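Local coordinates for protein glucanase (Clostridium thermocellum, PDB 5GXX) that probably hydrolyses beta-1,4-glucosidic bonds inside cellulose chains, as a family 9 endoglucanase of the cellulosome, at residues 150-155 and 162-167; 155-160 and 209-214. The protein carries 1 engineered substitution. All blocks are in the same frame, centred on the assembly; numbering follows the deposited sequence.

Interaction 1 (150-155 and 162-167); sequences AALAVG and DTYLRY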
loop_
_atom_site.group_PDB
_atom_site.type_symbol
_atom_site.label_atom_id
_atom_site.label_comp_id
_atom_site.label_asym_id
_atom_site.label_seq_id
_atom_site.Cartn_x
_atom_site.Cartn_y
_atom_site.Cartn_z
ATOM N N ALA A 150 35.415 -35.063 -17.032
ATOM C CA ALA A 150 34.893 -36.126 -17.879
ATOM C C ALA A 150 34.281 -35.551 -19.152
ATOM O O ALA A 150 34.517 -36.060 -20.253
ATOM C CB ALA A 150 33.848 -36.937 -17.115
ATOM N N ALA A 151 33.499 -34.484 -18.996
ATOM C CA ALA A 151 32.840 -33.836 -20.133
ATOM C C ALA A 151 33.872 -33.337 -21.130
ATOM O O ALA A 151 33.752 -33.530 -22.343
ATOM C CB ALA A 151 31.974 -32.688 -19.654
ATOM N N LEU A 152 34.921 -32.725 -20.590
ATOM C CA LEU A 152 35.995 -32.239 -21.450
ATOM C C LEU A 152 36.841 -33.356 -22.065
ATOM O O LEU A 152 37.330 -33.230 -23.195
ATOM C CB LEU A 152 36.854 -31.218 -20.696
ATOM C CG LEU A 152 36.129 -29.892 -20.435
ATOM C CD1 LEU A 152 36.782 -29.122 -19.289
ATOM C CD2 LEU A 152 36.043 -29.024 -21.694
ATOM N N ALA A 153 36.968 -34.472 -21.363
ATOM C CA ALA A 153 37.710 -35.606 -21.907
ATOM C C ALA A 153 36.980 -36.193 -23.111
ATOM O O ALA A 153 37.532 -36.291 -24.203
ATOM C CB ALA A 153 37.944 -36.661 -20.841
ATOM N N VAL A 154 35.726 -36.597 -22.927
ATOM C CA VAL A 154 34.993 -37.069 -24.097
ATOM C C VAL A 154 34.839 -36.007 -25.194
ATOM O O VAL A 154 34.983 -36.313 -26.381
ATOM C CB VAL A 154 33.654 -37.735 -23.711
ATOM C CG1 VAL A 154 32.689 -36.751 -23.015
ATOM C CG2 VAL A 154 33.029 -38.384 -24.931
ATOM N N GLY A 155 34.591 -34.753 -24.820
ATOM C CA GLY A 155 34.494 -33.679 -25.806
ATOM C C GLY A 155 35.741 -33.534 -26.661
ATOM O O GLY A 155 35.654 -33.289 -27.868
ATOM N N ASP A 162 42.341 -30.120 -28.690
ATOM C CA ASP A 162 43.397 -30.300 -27.696
ATOM C C ASP A 162 43.242 -29.435 -26.444
ATOM O O ASP A 162 43.748 -29.796 -25.382
ATOM C CB ASP A 162 44.786 -30.128 -28.325
ATOM C CG ASP A 162 45.204 -31.346 -29.137
ATOM O OD1 ASP A 162 44.863 -32.491 -28.753
ATOM O OD2 ASP A 162 45.871 -31.167 -30.175
ATOM N N THR A 163 42.540 -28.314 -26.565
ATOM C CA THR A 163 42.263 -27.447 -25.427
ATOM C C THR A 163 41.373 -28.204 -24.444
ATOM O O THR A 163 41.642 -28.214 -23.245
ATOM C CB THR A 163 41.598 -26.125 -25.873
ATOM O OG1 THR A 163 42.523 -25.372 -26.665
ATOM C CG2 THR A 163 41.162 -25.263 -24.695
ATOM N N TYR A 164 40.327 -28.850 -24.953
ATOM C CA TYR A 164 39.438 -29.569 -24.053
ATOM C C TYR A 164 40.203 -30.641 -23.275
ATOM O O TYR A 164 39.965 -30.821 -22.079
ATOM C CB TYR A 164 38.214 -30.156 -24.777
ATOM C CG TYR A 164 37.281 -29.127 -25.394
ATOM C CD1 TYR A 164 37.233 -27.812 -24.932
ATOM C CD2 TYR A 164 36.449 -29.469 -26.458
ATOM C CE1 TYR A 164 36.385 -26.867 -25.512
ATOM C CE2 TYR A 164 35.621 -28.540 -27.039
ATOM C CZ TYR A 164 35.587 -27.241 -26.570
ATOM O OH TYR A 164 34.730 -26.336 -27.163
ATOM N N LEU A 165 41.146 -31.316 -23.928
ATOM C CA LEU A 165 41.922 -32.373 -23.289
ATOM C C LEU A 165 42.849 -31.800 -22.217
ATOM O O LEU A 165 42.991 -32.374 -21.137
ATOM C CB LEU A 165 42.725 -33.180 -24.322
ATOM C CG LEU A 165 43.609 -34.278 -23.719
ATOM C CD1 LEU A 165 42.834 -35.339 -22.924
ATOM C CD2 LEU A 165 44.466 -34.927 -24.794
ATOM N N ARG A 166 43.450 -30.651 -22.519
ATOM C CA ARG A 166 44.305 -29.964 -21.558
ATOM C C ARG A 166 43.542 -29.652 -20.264
ATOM O O ARG A 166 44.038 -29.928 -19.163
ATOM C CB ARG A 166 44.880 -28.693 -22.187
ATOM C CG ARG A 166 45.717 -27.839 -21.238
ATOM C CD ARG A 166 46.260 -26.595 -21.949
ATOM N NE ARG A 166 46.922 -25.662 -21.038
ATOM C CZ ARG A 166 48.193 -25.763 -20.631
ATOM N NH1 ARG A 166 48.955 -26.781 -21.021
ATOM N NH2 ARG A 166 48.692 -24.852 -19.799
ATOM N N TYR A 167 42.336 -29.099 -20.408
ATOM C CA TYR A 167 41.502 -28.749 -19.260
ATOM C C TYR A 167 40.897 -29.977 -18.589
ATOM O O TYR A 167 40.742 -29.993 -17.371
ATOM C CB TYR A 167 40.444 -27.709 -19.632
ATOM C CG TYR A 167 41.054 -26.324 -19.726
ATOM C CD1 TYR A 167 41.776 -25.932 -20.856
ATOM C CD2 TYR A 167 40.942 -25.425 -18.669
ATOM C CE1 TYR A 167 42.369 -24.670 -20.928
ATOM C CE2 TYR A 167 41.527 -24.159 -18.732
ATOM C CZ TYR A 167 42.226 -23.785 -19.869
ATOM O OH TYR A 167 42.806 -22.532 -19.938
#

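Interaction 2 (155-160 and 209-214); sequences GSIVLK and YLATGD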
loop_
_atom_site.group_PDB
_atom_site.type_symbol
_atom_site.label_atom_id
_atom_site.label_comp_id
_atom_site.label_asym_id
_atom_site.label_seq_id
_atom_site.Cartn_x
_atom_site.Cartn_y
_atom_site.Cartn_z
ATOM N N GLY A 155 34.591 -34.753 -24.820
ATOM C CA GLY A 155 34.494 -33.679 -25.806
ATOM C C GLY A 155 35.741 -33.534 -26.661
ATOM O O GLY A 155 35.654 -33.289 -27.868
ATOM N N SER A 156 36.892 -33.694 -26.012
ATOM C CA SER A 156 38.183 -33.584 -26.699
ATOM C C SER A 156 38.322 -34.660 -27.774
ATOM O O SER A 156 38.917 -34.406 -28.818
ATOM C CB SER A 156 39.338 -33.650 -25.695
ATOM O OG SER A 156 39.713 -34.978 -25.350
ATOM N N ILE A 157 37.759 -35.844 -27.544
ATOM C CA ILE A 157 37.776 -36.899 -28.562
ATOM C C ILE A 157 36.839 -36.547 -29.719
ATOM O O ILE A 157 37.240 -36.484 -30.884
ATOM C CB ILE A 157 37.312 -38.265 -28.003
ATOM C CG1 ILE A 157 38.153 -38.653 -26.787
ATOM C CG2 ILE A 157 37.283 -39.359 -29.083
ATOM C CD1 ILE A 157 37.677 -39.920 -26.081
ATOM N N VAL A 158 35.571 -36.328 -29.390
ATOM C CA VAL A 158 34.569 -36.224 -30.439
ATOM C C VAL A 158 34.654 -34.916 -31.221
ATOM O O VAL A 158 34.194 -34.856 -32.367
ATOM C CB VAL A 158 33.139 -36.533 -29.910
ATOM C CG1 VAL A 158 33.143 -37.838 -29.154
ATOM C CG2 VAL A 158 32.585 -35.423 -29.021
ATOM N N LEU A 159 35.243 -33.888 -30.606
ATOM C CA LEU A 159 35.454 -32.596 -31.259
ATOM C C LEU A 159 36.926 -32.317 -31.594
ATOM O O LEU A 159 37.264 -31.211 -32.024
ATOM C CB LEU A 159 34.869 -31.452 -30.419
ATOM C CG LEU A 159 33.382 -31.552 -30.044
ATOM C CD1 LEU A 159 32.936 -30.389 -29.172
ATOM C CD2 LEU A 159 32.528 -31.624 -31.309
ATOM N N LYS A 160 37.775 -33.332 -31.421
ATOM C CA LYS A 160 39.168 -33.287 -31.878
ATOM C C LYS A 160 39.813 -31.988 -31.408
ATOM O O LYS A 160 40.353 -31.191 -32.185
ATOM C CB LYS A 160 39.245 -33.422 -33.401
ATOM C CG LYS A 160 38.761 -34.756 -33.942
ATOM C CD LYS A 160 39.138 -34.876 -35.412
ATOM C CE LYS A 160 38.625 -36.165 -36.042
ATOM N NZ LYS A 160 39.070 -37.369 -35.288
ATOM N N TYR A 209 41.361 -42.338 -20.200
ATOM C CA TYR A 209 41.947 -43.510 -20.825
ATOM C C TYR A 209 41.505 -43.608 -22.277
ATOM O O TYR A 209 42.320 -43.808 -23.183
ATOM C CB TYR A 209 41.551 -44.795 -20.094
ATOM C CG TYR A 209 42.280 -46.018 -20.623
ATOM C CD1 TYR A 209 43.666 -46.021 -20.671
ATOM C CD2 TYR A 209 41.602 -47.152 -21.095
ATOM C CE1 TYR A 209 44.376 -47.117 -21.151
ATOM C CE2 TYR A 209 42.312 -48.255 -21.593
ATOM C CZ TYR A 209 43.695 -48.228 -21.614
ATOM O OH TYR A 209 44.446 -49.294 -22.075
ATOM N N LEU A 210 40.201 -43.458 -22.499
ATOM C CA LEU A 210 39.696 -43.566 -23.857
ATOM C C LEU A 210 40.201 -42.416 -24.734
ATOM O O LEU A 210 40.290 -42.556 -25.952
ATOM C CB LEU A 210 38.163 -43.662 -23.863
ATOM C CG LEU A 210 37.489 -44.904 -23.272
ATOM C CD1 LEU A 210 35.971 -44.725 -23.415
ATOM C CD2 LEU A 210 37.963 -46.177 -23.959
ATOM N N ALA A 211 40.534 -41.288 -24.114
ATOM C CA ALA A 211 41.078 -40.162 -24.863
ATOM C C ALA A 211 42.565 -40.321 -25.198
ATOM O O ALA A 211 42.959 -40.051 -26.333
ATOM C CB ALA A 211 40.796 -38.825 -24.163
ATOM N N THR A 212 43.353 -40.791 -24.234
ATOM C CA THR A 212 44.817 -40.797 -24.325
ATOM C C THR A 212 45.447 -42.173 -24.548
ATOM O O THR A 212 46.573 -42.258 -25.050
ATOM C CB THR A 212 45.467 -40.265 -23.028
ATOM O OG1 THR A 212 45.168 -41.164 -21.949
ATOM C CG2 THR A 212 45.001 -38.856 -22.690
ATOM N N GLY A 213 44.759 -43.241 -24.154
ATOM C CA GLY A 213 45.350 -44.577 -24.185
ATOM C C GLY A 213 46.430 -44.783 -23.138
ATOM O O GLY A 213 47.103 -45.813 -23.125
ATOM N N ASP A 214 46.566 -43.802 -22.252
ATOM C CA ASP A 214 47.573 -43.774 -21.203
ATOM C C ASP A 214 47.081 -44.682 -20.089
ATOM O O ASP A 214 46.011 -44.465 -19.509
ATOM C CB ASP A 214 47.750 -42.333 -20.708
ATOM C CG ASP A 214 48.841 -42.172 -19.664
ATOM O OD1 ASP A 214 49.225 -43.154 -18.986
ATOM O OD2 ASP A 214 49.314 -41.018 -19.523
#

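Interaction 1 (150-155 and 162-167)
L152 and Y164 face each other where two consecutive helices pack as a near-antiparallel hairpin: the axes of 150-155 and 162-167 approach to 7.7 Å, with a crossing angle of -149°, and the CA atoms of this pair stand 5.1 Å apart. L152 supplies most of the surface from its side. Its CB rests on the backbone oxygen of Y164 (CB to O, 3.4 Å), while its two methyls divide the neighbouring helix between them. CD2 of L152 meets CD1 of the Y164 ring at 3.7 Å, approaching obliquely, and CD1 of L152 lies 3.9 Å from CB of Y167. The Y164 side chain crosses that of L152 at about a right angle. Its CG lies anti to its own carbonyl carbon (chi1 -64°), which carries the ring past L152 and obliquely alongside the backbone of G155, where CD2 of Y164 comes within 4.1 Å of the G155 carbonyl carbon. The Y164 side chain also touches A93 and L96 of helix 85-101, and its hydroxyl is hydrogen-bonded to D97. The two segments thus adhere through apolar and van der Waals contact alone, whereas the polar end of Y164 is satisfied by a third helix.

Interaction 2 (155-160 and 209-214)
I157 and A211 bring together the C-terminal ends of two helices, 142-158 and 198-212, in the mainly helical catalytic domain, which in glycoside hydrolase family 9 is an (alpha/alpha)6 barrel. Their CA atoms are 5.9 Å apart, the nearest CA pair of the two segments. From CB, which points toward the other segment, the I157 side chain branches: CG2 stands anti to the backbone N, and CG1 lies anti to the carbonyl carbon (chi1 -55°), which directs the longer arm at A211. CG1 of I157 meets the methyl CB of A211 at 3.7 Å. The arm then continues extended (chi2 174°), and its terminal CD1 slides past that methyl onto the backbone, 3.6 Å from CA of A211. The same CD1 reaches the carbonyl oxygen of L210 at 3.7 Å and has a looser contact with the L210 side chain. Y73 of helix 58-75 touches both I157 and L210, adding an aromatic residue to this apolar patch. Both helices end close by: K160, with positive phi, is the C-prime residue of a Schellman motif, and G213 takes positive phi just after T212. There an ST turn forms as the backbone N of D214 donates to OG1 of T212 at 3.0 Å. One residue before I157, S156 gives its hydroxyl to A153 O of its own helix, and OG has only a distant contact, 4.2 Å, with CB of A211.

Overall arrangement
Helix 142-158 runs through both interactions, and G155 belongs to each. Interaction 1 joins this helix to its immediate successor, 162-178, across a short turn; interaction 2 joins it to the helix after that, 198-212, and along the chain the segments of the two contacts alternate. The contact centres are about 7 Å apart, and the two meet directly where S156 packs against Y164 and L165. The end of helix 142-158 therefore packs against both following helices, while helix 85-101 also borders the group. Such consecutive helices, each packed on its neighbours, illustrate how the helical catalytic domain is assembled.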